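Local coordinates for phenylalanine--tRNA ligase beta subunit (Pyrococcus horikoshii, PDB 2CXI), which forms, with the alpha subunit, the tetrameric synthetase that charges tRNA(Phe) with phenylalanine at the cost of ATP, this N-terminal fragment including an amino acid-editing domain, at residues K77-Y82 with K324-R329; V231-T236 with V249-L254; E83-N88 with K260-R265. All blocks are in the same frame, centred on the assembly; numbering follows the deposited sequence.

Contact 1 of 3, residues K77-Y82 with K324-R329; sequences KGLPKY and KYPAFR
Leu79 and Tyr325, the residues whose CA atoms come nearest each other at 6.2 Å, mark where an irregular loop, 77-82, passes the end of a strand. The touching parts run 51° apart, and all the contacts between the two segments are made by van der Waals packing. Just after the strand, Pro326 to Arg329 form a type I beta turn, closed by a bond from Arg329 N to Pro326 O; it brings Phe328 round to the same side as Pro326.

Leu79 makes the most extensive contact. Its first torsion, -109°, is off the staggered positions, and it swings CD2 onto the opposing backbone, 3.5 Å from Tyr325 C, while CD1 reaches Lys324 CB at 4.0 Å. A branched aliphatic side chain suits this place because one methyl can cover a peptide while the other meets the base of a long lysine. Next along, the rings of Pro80 and Pro326 meet at about a right angle, CG to CG 3.8 Å. Segment 324-329 belongs to the B5 domain, whose strand 320-325 is central in a three-stranded antiparallel sheet; the contact thus packs that domain against the loop between helix 62-72 and strand 84-93.

Tyr82 crosses Phe328 at about a right angle and sets its OH at the edge of the phenyl ring, 3.4 Å from CE1. Phe328 takes the first torsion that places CG between N and the carbonyl carbon (62°), which lays one face of its ring over Pro326 CB. Arg67 makes a cation-pi contact with the same ring. Lys81 turns back within its own loop, donating from NZ to Leu79 O at 2.9 Å. Beyond the turn, Arg329 forms salt bridges with Asp331 and Asp341, both predicted to bind magnesium together with the alpha subunit.

Contact 2 of 3, residues V231-T236 with V249-L254; sequences VFIDVT and VMVTAL
No flat group takes part where Val231 and Ile233 meet Leu254 and Val251: there is neither ring face nor amide edge in the interface, only methyl and methylene groups. Their rounded shapes suit a wholly buried surface, since they leave no polar atom to be satisfied.

Leu254 is shared by two strand residues. Its CD1 lies 3.6 Å from Val231 CG1, the two side chains meeting at a slant, and 3.9 Å from Ile233 CD1, which it faces tip to tip. Ile233 spans the gap because CG1 sits beside the backbone N (chi1 -58°) and the chain then continues roughly extended to CD1. That one methyl also touches Val251 CG1 at 4.0 Å and comes within 4.4 Å of Met250 CB, so it meets three residues, Met250, Val251 and Leu254, on the helix side that faces the strand.

The strand and helix axes approach to 10.3 Å and run almost antiparallel, 155° apart, as in the first half of a beta-alpha-beta crossover. Strand 231-237 leads into helix 240-255, which returns across the sheet and delivers the chain to strand 260-267, with strand 103-110 between the two strands. The helix covers that middle strand as well, through Val251 on Ala107 and Leu254 on Val109.

Beta-branched residues fit the strand, and the longer side chains, Ile233 from the strand and Leu254 from the helix, span the distance between them. Met250, present as selenomethionine, turns instead to Met122 and Leu125 of helix 116-133, a second helix bordering this core of the B3/4 domain.

Contact 3 of 3, residues E83-N88 with K260-R265; sequences EVKKSN and KIRSVR
Strands 84-87 and 260-265 run parallel, Lys85 paired with Arg262 and Lys86 with Ser263: Lys85 N donates to Ile261 O at 3.2 Å and Lys85 O accepts from Ser263 N at 2.9 Å, so one residue grips both neighbours of Arg262. Further on, Ser263 O receives two donors from one residue, Ser87 N at 2.9 Å and Ser87 OG at 2.7 Å. A serine suits this position, its short hydroxyl, between N and the carbonyl carbon (chi1 70°), turning back to that acceptor.

Lys85 and Arg262 lie alongside each other, pointing the same way. The lysine chain covers one face of the guanidinium, with CB 3.4 Å from NH1, and Lys260 CB lies over the opposite face. NH1 also donates to Ile261 O at 3.1 Å, from well above the carbonyl plane. The carboxylate of Glu83 probably eases the like charges through long salt bridges to both. On the other side of the sheet, Val84 packs on Ile261, CG2 to CG2 3.8 Å, and on Ser263 CB, while Ser263 OG is bonded to Glu274. A water joins Glu83 O to Ile261 N.

The backbone bonds make strands 84-93 and 260-267 parallel neighbours in the mixed sheet, with charged Lys85 and Arg262 on one face and Val84 and Ile261 on the other.

Overall arrangement
Contact 2 is the buried core, purely aliphatic, while contacts 1 and 3 are only partly buried. Contact 3 is the polar one, resting on backbone bonds and charged side chains; contact 1 packs a leucine, two prolines and two aromatic rings between a loop and the B5 domain. Helix 240-255 connects all three: its Thr252 touches Tyr82 and Phe328 of contact 1, its inner side forms contact 2, and Val251 O packs against Ile261 of contact 3. Contacts 2 and 3, centres about 12 Å apart, reach the same mixed sheet. Segments 77-82 and 83-88 are consecutive, so the loop of contact 1 runs directly into the strand of contact 3.

Contact 1 of 3, residues K77-Y82 with K324-R329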
loop_
_atom_site.group_PDB
_atom_site.type_symbol
_atom_site.label_atom_id
_atom_site.label_comp_id
_atom_site.label_asym_id
_atom_site.label_seq_id
_atom_site.Cartn_x
_atom_site.Cartn_y
_atom_site.Cartn_z
ATOM N N LYS A 77 -37.434 -24.211 -3.890
ATOM C CA LYS A 77 -37.843 -24.716 -2.582
ATOM C C LYS A 77 -36.695 -24.771 -1.583
ATOM O O LYS A 77 -35.533 -24.763 -1.981
ATOM C CB LYS A 77 -38.616 -26.050 -2.657
ATOM C CG LYS A 77 -37.810 -27.310 -2.918
ATOM C CD LYS A 77 -38.787 -28.505 -2.884
ATOM C CE LYS A 77 -38.245 -29.640 -2.039
ATOM N NZ LYS A 77 -39.081 -30.866 -2.238
ATOM N N GLY A 78 -37.025 -24.778 -0.290
ATOM C CA GLY A 78 -35.999 -24.804 0.761
ATOM C C GLY A 78 -35.304 -23.473 0.949
ATOM O O GLY A 78 -35.850 -22.434 0.585
ATOM N N LEU A 79 -34.103 -23.502 1.524
ATOM C CA LEU A 79 -33.341 -22.305 1.771
ATOM C C LEU A 79 -32.809 -21.686 0.476
ATOM O O LEU A 79 -32.165 -22.388 -0.296
ATOM C CB LEU A 79 -32.105 -22.633 2.611
ATOM C CG LEU A 79 -31.824 -22.283 4.057
ATOM C CD1 LEU A 79 -30.331 -22.535 4.263
ATOM C CD2 LEU A 79 -32.226 -20.870 4.479
ATOM N N PRO A 80 -33.028 -20.392 0.238
ATOM C CA PRO A 80 -32.379 -19.712 -0.895
ATOM C C PRO A 80 -30.884 -19.613 -0.637
ATOM O O PRO A 80 -30.471 -19.292 0.467
ATOM C CB PRO A 80 -33.013 -18.321 -0.923
ATOM C CG PRO A 80 -33.685 -18.145 0.384
ATOM C CD PRO A 80 -33.934 -19.502 0.975
ATOM N N LYS A 81 -30.099 -19.909 -1.655
ATOM C CA LYS A 81 -28.648 -20.021 -1.535
ATOM C C LYS A 81 -28.018 -18.719 -1.989
ATOM O O LYS A 81 -28.335 -18.245 -3.055
ATOM C CB LYS A 81 -28.153 -21.164 -2.440
ATOM C CG LYS A 81 -28.802 -22.519 -2.182
ATOM C CD LYS A 81 -28.796 -22.906 -0.682
ATOM C CE LYS A 81 -29.164 -24.378 -0.498
ATOM N NZ LYS A 81 -30.307 -24.546 0.438
ATOM N N TYR A 82 -27.141 -18.146 -1.169
ATOM C CA TYR A 82 -26.427 -16.908 -1.523
ATOM C C TYR A 82 -24.911 -17.049 -1.379
ATOM O O TYR A 82 -24.424 -17.246 -0.268
ATOM C CB TYR A 82 -26.915 -15.770 -0.624
ATOM C CG TYR A 82 -28.376 -15.456 -0.821
ATOM C CD1 TYR A 82 -28.811 -14.734 -1.942
ATOM C CD2 TYR A 82 -29.310 -15.859 0.117
ATOM C CE1 TYR A 82 -30.148 -14.476 -2.136
ATOM C CE2 TYR A 82 -30.657 -15.579 -0.060
ATOM C CZ TYR A 82 -31.063 -14.909 -1.177
ATOM O OH TYR A 82 -32.398 -14.660 -1.329
ATOM N N LYS A 324 -33.277 -24.042 9.286
ATOM C CA LYS A 324 -32.493 -22.874 8.919
ATOM C C LYS A 324 -33.412 -21.966 8.081
ATOM O O LYS A 324 -34.234 -22.458 7.336
ATOM C CB LYS A 324 -31.248 -23.267 8.114
ATOM C CG LYS A 324 -30.202 -24.005 8.960
ATOM C CD LYS A 324 -28.990 -24.306 8.166
ATOM C CE LYS A 324 -28.030 -25.105 9.044
ATOM N NZ LYS A 324 -27.029 -25.739 8.169
ATOM N N TYR A 325 -33.234 -20.657 8.210
ATOM C CA TYR A 325 -33.998 -19.698 7.413
ATOM C C TYR A 325 -33.106 -18.539 6.977
ATOM O O TYR A 325 -32.006 -18.344 7.547
ATOM C CB TYR A 325 -35.249 -19.240 8.196
ATOM C CG TYR A 325 -34.963 -18.502 9.511
ATOM C CD1 TYR A 325 -34.813 -19.203 10.718
ATOM C CD2 TYR A 325 -34.875 -17.113 9.543
ATOM C CE1 TYR A 325 -34.599 -18.525 11.949
ATOM C CE2 TYR A 325 -34.652 -16.425 10.739
ATOM C CZ TYR A 325 -34.515 -17.129 11.942
ATOM O OH TYR A 325 -34.287 -16.424 13.120
ATOM N N PRO A 326 -33.536 -17.796 5.946
ATOM C CA PRO A 326 -32.677 -16.771 5.304
ATOM C C PRO A 326 -32.264 -15.666 6.276
ATOM O O PRO A 326 -33.049 -15.291 7.155
ATOM C CB PRO A 326 -33.584 -16.173 4.229
ATOM C CG PRO A 326 -34.626 -17.227 3.971
ATOM C CD PRO A 326 -34.855 -17.914 5.276
ATOM N N ALA A 327 -31.026 -15.177 6.139
ATOM C CA ALA A 327 -30.492 -14.108 7.008
ATOM C C ALA A 327 -31.178 -12.764 6.755
ATOM O O ALA A 327 -30.951 -11.815 7.513
ATOM C CB ALA A 327 -28.968 -13.949 6.779
ATOM N N PHE A 328 -31.986 -12.672 5.691
ATOM C CA PHE A 328 -32.801 -11.445 5.425
ATOM C C PHE A 328 -34.088 -11.333 6.307
ATOM O O PHE A 328 -34.817 -10.335 6.229
ATOM C CB PHE A 328 -33.084 -11.243 3.910
ATOM C CG PHE A 328 -33.894 -12.356 3.249
ATOM C CD1 PHE A 328 -33.327 -13.110 2.233
ATOM C CD2 PHE A 328 -35.232 -12.608 3.602
ATOM C CE1 PHE A 328 -34.036 -14.133 1.605
ATOM C CE2 PHE A 328 -35.973 -13.608 2.964
ATOM C CZ PHE A 328 -35.375 -14.389 1.965
ATOM N N ARG A 329 -34.337 -12.360 7.144
ATOM C CA ARG A 329 -35.449 -12.351 8.108
ATOM C C ARG A 329 -34.931 -12.178 9.528
ATOM O O ARG A 329 -33.898 -12.751 9.900
ATOM C CB ARG A 329 -36.244 -13.665 8.061
ATOM C CG ARG A 329 -37.057 -13.939 6.784
ATOM C CD ARG A 329 -37.926 -15.150 6.930
ATOM N NE ARG A 329 -38.979 -15.027 7.958
ATOM C CZ ARG A 329 -39.953 -15.939 8.095
ATOM N NH1 ARG A 329 -39.959 -17.019 7.296
ATOM N NH2 ARG A 329 -40.896 -15.797 9.018
#

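Contact 2 of 3, residues V231-T236 with V249-L254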
loop_
_atom_site.group_PDB
_atom_site.type_symbol
_atom_site.label_atom_id
_atom_site.label_comp_id
_atom_site.label_asym_id
_atom_site.label_seq_id
_atom_site.Cartn_x
_atom_site.Cartn_y
_atom_site.Cartn_z
ATOM N N VAL A 231 -22.388 -1.947 -7.501
ATOM C CA VAL A 231 -22.951 -1.019 -6.522
ATOM C C VAL A 231 -22.256 -1.203 -5.174
ATOM O O VAL A 231 -21.968 -2.333 -4.752
ATOM C CB VAL A 231 -24.515 -1.167 -6.389
ATOM C CG1 VAL A 231 -24.907 -2.562 -6.246
ATOM C CG2 VAL A 231 -25.014 -0.518 -5.163
ATOM N N PHE A 232 -21.990 -0.078 -4.520
ATOM C CA PHE A 232 -21.441 -0.064 -3.176
ATOM C C PHE A 232 -22.598 0.419 -2.267
ATOM O O PHE A 232 -23.225 1.471 -2.521
ATOM C CB PHE A 232 -20.210 0.872 -3.107
ATOM C CG PHE A 232 -19.653 1.052 -1.700
ATOM C CD1 PHE A 232 -19.926 2.227 -0.960
ATOM C CD2 PHE A 232 -18.863 0.048 -1.111
ATOM C CE1 PHE A 232 -19.423 2.393 0.349
ATOM C CE2 PHE A 232 -18.363 0.218 0.212
ATOM C CZ PHE A 232 -18.641 1.380 0.921
ATOM N N ILE A 233 -22.909 -0.362 -1.252
ATOM C CA ILE A 233 -24.075 -0.012 -0.371
ATOM C C ILE A 233 -23.596 0.275 1.040
ATOM O O ILE A 233 -22.776 -0.483 1.568
ATOM C CB ILE A 233 -25.111 -1.166 -0.348
ATOM C CG1 ILE A 233 -25.646 -1.516 -1.769
ATOM C CG2 ILE A 233 -26.322 -0.835 0.641
ATOM C CD1 ILE A 233 -26.103 -2.999 -1.853
ATOM N N ASP A 234 -24.081 1.354 1.660
ATOM C CA ASP A 234 -23.771 1.596 3.080
ATOM C C ASP A 234 -25.082 1.624 3.862
ATOM O O ASP A 234 -26.106 2.112 3.340
ATOM C CB ASP A 234 -22.945 2.877 3.307
ATOM C CG ASP A 234 -23.809 4.164 3.400
ATOM O OD1 ASP A 234 -23.924 4.766 4.509
ATOM O OD2 ASP A 234 -24.425 4.633 2.422
ATOM N N VAL A 235 -25.059 1.099 5.082
ATOM C CA VAL A 235 -26.212 1.226 5.967
ATOM C C VAL A 235 -25.707 1.660 7.309
ATOM O O VAL A 235 -24.778 1.044 7.841
ATOM C CB VAL A 235 -26.940 -0.111 6.163
ATOM C CG1 VAL A 235 -28.316 0.141 6.858
ATOM C CG2 VAL A 235 -27.093 -0.896 4.815
ATOM N N THR A 236 -26.293 2.736 7.831
ATOM C CA THR A 236 -25.896 3.267 9.125
ATOM C C THR A 236 -27.059 3.301 10.117
ATOM O O THR A 236 -28.241 3.364 9.708
ATOM C CB THR A 236 -25.302 4.676 9.006
ATOM O OG1 THR A 236 -26.222 5.524 8.295
ATOM C CG2 THR A 236 -23.963 4.674 8.154
ATOM N N VAL A 249 -31.321 -7.509 3.404
ATOM C CA VAL A 249 -32.457 -7.318 2.507
ATOM C C VAL A 249 -31.987 -6.693 1.154
ATOM O O VAL A 249 -32.314 -7.199 0.084
ATOM C CB VAL A 249 -33.575 -6.487 3.214
ATOM C CG1 VAL A 249 -34.630 -5.993 2.192
ATOM C CG2 VAL A 249 -34.223 -7.323 4.356
HETATM N N MSE A 250 -31.214 -5.610 1.217
HETATM C CA MSE A 250 -30.713 -4.910 0.003
HETATM C C MSE A 250 -29.924 -5.842 -0.910
HETATM O O MSE A 250 -30.167 -5.881 -2.116
HETATM C CB MSE A 250 -29.808 -3.709 0.350
HETATM C CG MSE A 250 -30.492 -2.521 1.018
HETATM SE SE MSE A 250 -31.963 -1.692 -0.125
HETATM C CE MSE A 250 -31.153 -1.754 -1.848
ATOM N N VAL A 251 -28.927 -6.539 -0.356
ATOM C CA VAL A 251 -28.071 -7.384 -1.207
ATOM C C VAL A 251 -28.773 -8.638 -1.756
ATOM O O VAL A 251 -28.460 -9.068 -2.854
ATOM C CB VAL A 251 -26.720 -7.803 -0.493
ATOM C CG1 VAL A 251 -25.972 -6.568 0.037
ATOM C CG2 VAL A 251 -26.959 -8.795 0.656
ATOM N N THR A 252 -29.688 -9.243 -0.985
ATOM C CA THR A 252 -30.431 -10.377 -1.511
ATOM C C THR A 252 -31.452 -9.947 -2.561
ATOM O O THR A 252 -31.697 -10.694 -3.500
ATOM C CB THR A 252 -31.067 -11.270 -0.415
ATOM O OG1 THR A 252 -31.964 -10.504 0.397
ATOM C CG2 THR A 252 -29.962 -11.806 0.583
ATOM N N ALA A 253 -32.013 -8.749 -2.432
ATOM C CA ALA A 253 -32.859 -8.250 -3.519
ATOM C C ALA A 253 -32.043 -8.143 -4.830
ATOM O O ALA A 253 -32.489 -8.577 -5.896
ATOM C CB ALA A 253 -33.485 -6.914 -3.140
ATOM N N LEU A 254 -30.832 -7.584 -4.738
ATOM C CA LEU A 254 -29.943 -7.465 -5.899
ATOM C C LEU A 254 -29.428 -8.801 -6.427
ATOM O O LEU A 254 -29.282 -8.987 -7.651
ATOM C CB LEU A 254 -28.795 -6.460 -5.605
ATOM C CG LEU A 254 -29.188 -4.992 -5.392
ATOM C CD1 LEU A 254 -27.976 -4.097 -5.057
ATOM C CD2 LEU A 254 -29.975 -4.420 -6.606
#

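Contact 3 of 3, residues E83-N88 with K260-R265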
loop_
_atom_site.group_PDB
_atom_site.type_symbol
_atom_site.label_atom_id
_atom_site.label_comp_id
_atom_site.label_asym_id
_atom_site.label_seq_id
_atom_site.Cartn_x
_atom_site.Cartn_y
_atom_site.Cartn_z
ATOM N N GLU A 83 -24.155 -16.959 -2.467
ATOM C CA GLU A 83 -22.701 -17.046 -2.318
ATOM C C GLU A 83 -22.131 -15.632 -2.055
ATOM O O GLU A 83 -22.530 -14.653 -2.694
ATOM C CB GLU A 83 -22.108 -17.670 -3.566
ATOM C CG GLU A 83 -20.604 -17.813 -3.591
ATOM C CD GLU A 83 -20.102 -17.790 -5.019
ATOM O OE1 GLU A 83 -20.306 -18.787 -5.733
ATOM O OE2 GLU A 83 -19.522 -16.763 -5.428
ATOM N N VAL A 84 -21.248 -15.509 -1.082
ATOM C CA VAL A 84 -20.644 -14.220 -0.820
ATOM C C VAL A 84 -19.156 -14.459 -0.966
ATOM O O VAL A 84 -18.612 -15.364 -0.324
ATOM C CB VAL A 84 -21.008 -13.680 0.585
ATOM C CG1 VAL A 84 -20.230 -12.368 0.920
ATOM C CG2 VAL A 84 -22.513 -13.423 0.661
ATOM N N LYS A 85 -18.509 -13.692 -1.823
ATOM C CA LYS A 85 -17.040 -13.747 -1.907
ATOM C C LYS A 85 -16.435 -12.454 -1.364
ATOM O O LYS A 85 -17.006 -11.403 -1.536
ATOM C CB LYS A 85 -16.631 -13.943 -3.357
ATOM C CG LYS A 85 -17.080 -15.289 -3.871
ATOM C CD LYS A 85 -16.161 -15.808 -4.938
ATOM C CE LYS A 85 -16.768 -15.700 -6.300
ATOM N NZ LYS A 85 -16.068 -16.620 -7.240
ATOM N N LYS A 86 -15.266 -12.518 -0.731
ATOM C CA LYS A 86 -14.636 -11.282 -0.239
ATOM C C LYS A 86 -14.179 -10.382 -1.372
ATOM O O LYS A 86 -13.577 -10.863 -2.337
ATOM C CB LYS A 86 -13.452 -11.586 0.661
ATOM C CG LYS A 86 -13.825 -12.455 1.822
ATOM C CD LYS A 86 -12.936 -12.135 2.976
ATOM C CE LYS A 86 -11.637 -12.859 2.874
ATOM N NZ LYS A 86 -10.897 -12.636 4.150
ATOM N N SER A 87 -14.523 -9.092 -1.288
ATOM C CA SER A 87 -13.901 -8.084 -2.107
ATOM C C SER A 87 -12.527 -7.749 -1.486
ATOM O O SER A 87 -12.132 -8.254 -0.441
ATOM C CB SER A 87 -14.758 -6.817 -2.194
ATOM O OG SER A 87 -14.778 -6.126 -0.955
ATOM N N ASN A 88 -11.806 -6.868 -2.140
ATOM C CA ASN A 88 -10.530 -6.441 -1.599
ATOM C C ASN A 88 -10.741 -5.082 -0.925
ATOM O O ASN A 88 -9.867 -4.213 -0.973
ATOM C CB ASN A 88 -9.544 -6.323 -2.784
ATOM C CG ASN A 88 -8.141 -5.933 -2.359
ATOM O OD1 ASN A 88 -7.522 -5.051 -2.993
ATOM N ND2 ASN A 88 -7.621 -6.576 -1.279
ATOM N N LYS A 260 -23.758 -10.341 -7.962
ATOM C CA LYS A 260 -22.820 -11.199 -7.205
ATOM C C LYS A 260 -22.376 -10.443 -5.954
ATOM O O LYS A 260 -21.820 -9.359 -6.053
ATOM C CB LYS A 260 -21.654 -11.658 -8.117
ATOM C CG LYS A 260 -22.218 -12.457 -9.355
ATOM C CD LYS A 260 -21.132 -12.880 -10.342
ATOM C CE LYS A 260 -21.760 -13.658 -11.533
ATOM N NZ LYS A 260 -21.007 -13.360 -12.822
ATOM N N ILE A 261 -22.674 -11.000 -4.783
ATOM C CA ILE A 261 -22.534 -10.259 -3.523
ATOM C C ILE A 261 -21.100 -10.432 -3.034
ATOM O O ILE A 261 -20.585 -11.555 -2.973
ATOM C CB ILE A 261 -23.482 -10.824 -2.457
ATOM C CG1 ILE A 261 -24.931 -10.712 -2.913
ATOM C CG2 ILE A 261 -23.256 -10.116 -1.086
ATOM C CD1 ILE A 261 -25.920 -11.441 -1.955
ATOM N N ARG A 262 -20.467 -9.321 -2.689
ATOM C CA ARG A 262 -19.062 -9.326 -2.283
ATOM C C ARG A 262 -19.007 -8.693 -0.921
ATOM O O ARG A 262 -19.613 -7.627 -0.718
ATOM C CB ARG A 262 -18.234 -8.510 -3.279
ATOM C CG ARG A 262 -18.237 -9.077 -4.711
ATOM C CD ARG A 262 -17.729 -10.513 -4.726
ATOM N NE ARG A 262 -17.714 -11.167 -6.024
ATOM C CZ ARG A 262 -18.378 -12.288 -6.313
ATOM N NH1 ARG A 262 -19.172 -12.882 -5.397
ATOM N NH2 ARG A 262 -18.258 -12.809 -7.520
ATOM N N SER A 263 -18.305 -9.326 0.022
ATOM C CA SER A 263 -18.218 -8.810 1.367
ATOM C C SER A 263 -17.106 -7.775 1.476
ATOM O O SER A 263 -16.179 -7.752 0.662
ATOM C CB SER A 263 -17.991 -9.925 2.391
ATOM O OG SER A 263 -16.749 -10.547 2.210
ATOM N N VAL A 264 -17.216 -6.910 2.476
ATOM C CA VAL A 264 -16.169 -5.944 2.727
ATOM C C VAL A 264 -15.740 -6.104 4.196
ATOM O O VAL A 264 -16.508 -6.639 5.033
ATOM C CB VAL A 264 -16.524 -4.458 2.303
ATOM C CG1 VAL A 264 -17.575 -4.361 1.166
ATOM C CG2 VAL A 264 -16.862 -3.583 3.440
ATOM N N ARG A 265 -14.495 -5.706 4.473
ATOM C CA ARG A 265 -13.913 -5.719 5.825
ATOM C C ARG A 265 -14.215 -4.382 6.475
ATOM O O ARG A 265 -13.853 -3.334 5.948
ATOM C CB ARG A 265 -12.383 -5.934 5.688
ATOM C CG ARG A 265 -11.616 -6.092 6.966
ATOM C CD ARG A 265 -10.136 -6.560 6.718
ATOM N NE ARG A 265 -9.364 -5.405 6.387
ATOM C CZ ARG A 265 -8.538 -4.755 7.201
ATOM N NH1 ARG A 265 -8.263 -5.170 8.434
ATOM N NH2 ARG A 265 -7.953 -3.676 6.730
HETATM O O HOH W 1 -23.834 -13.689 -4.797
#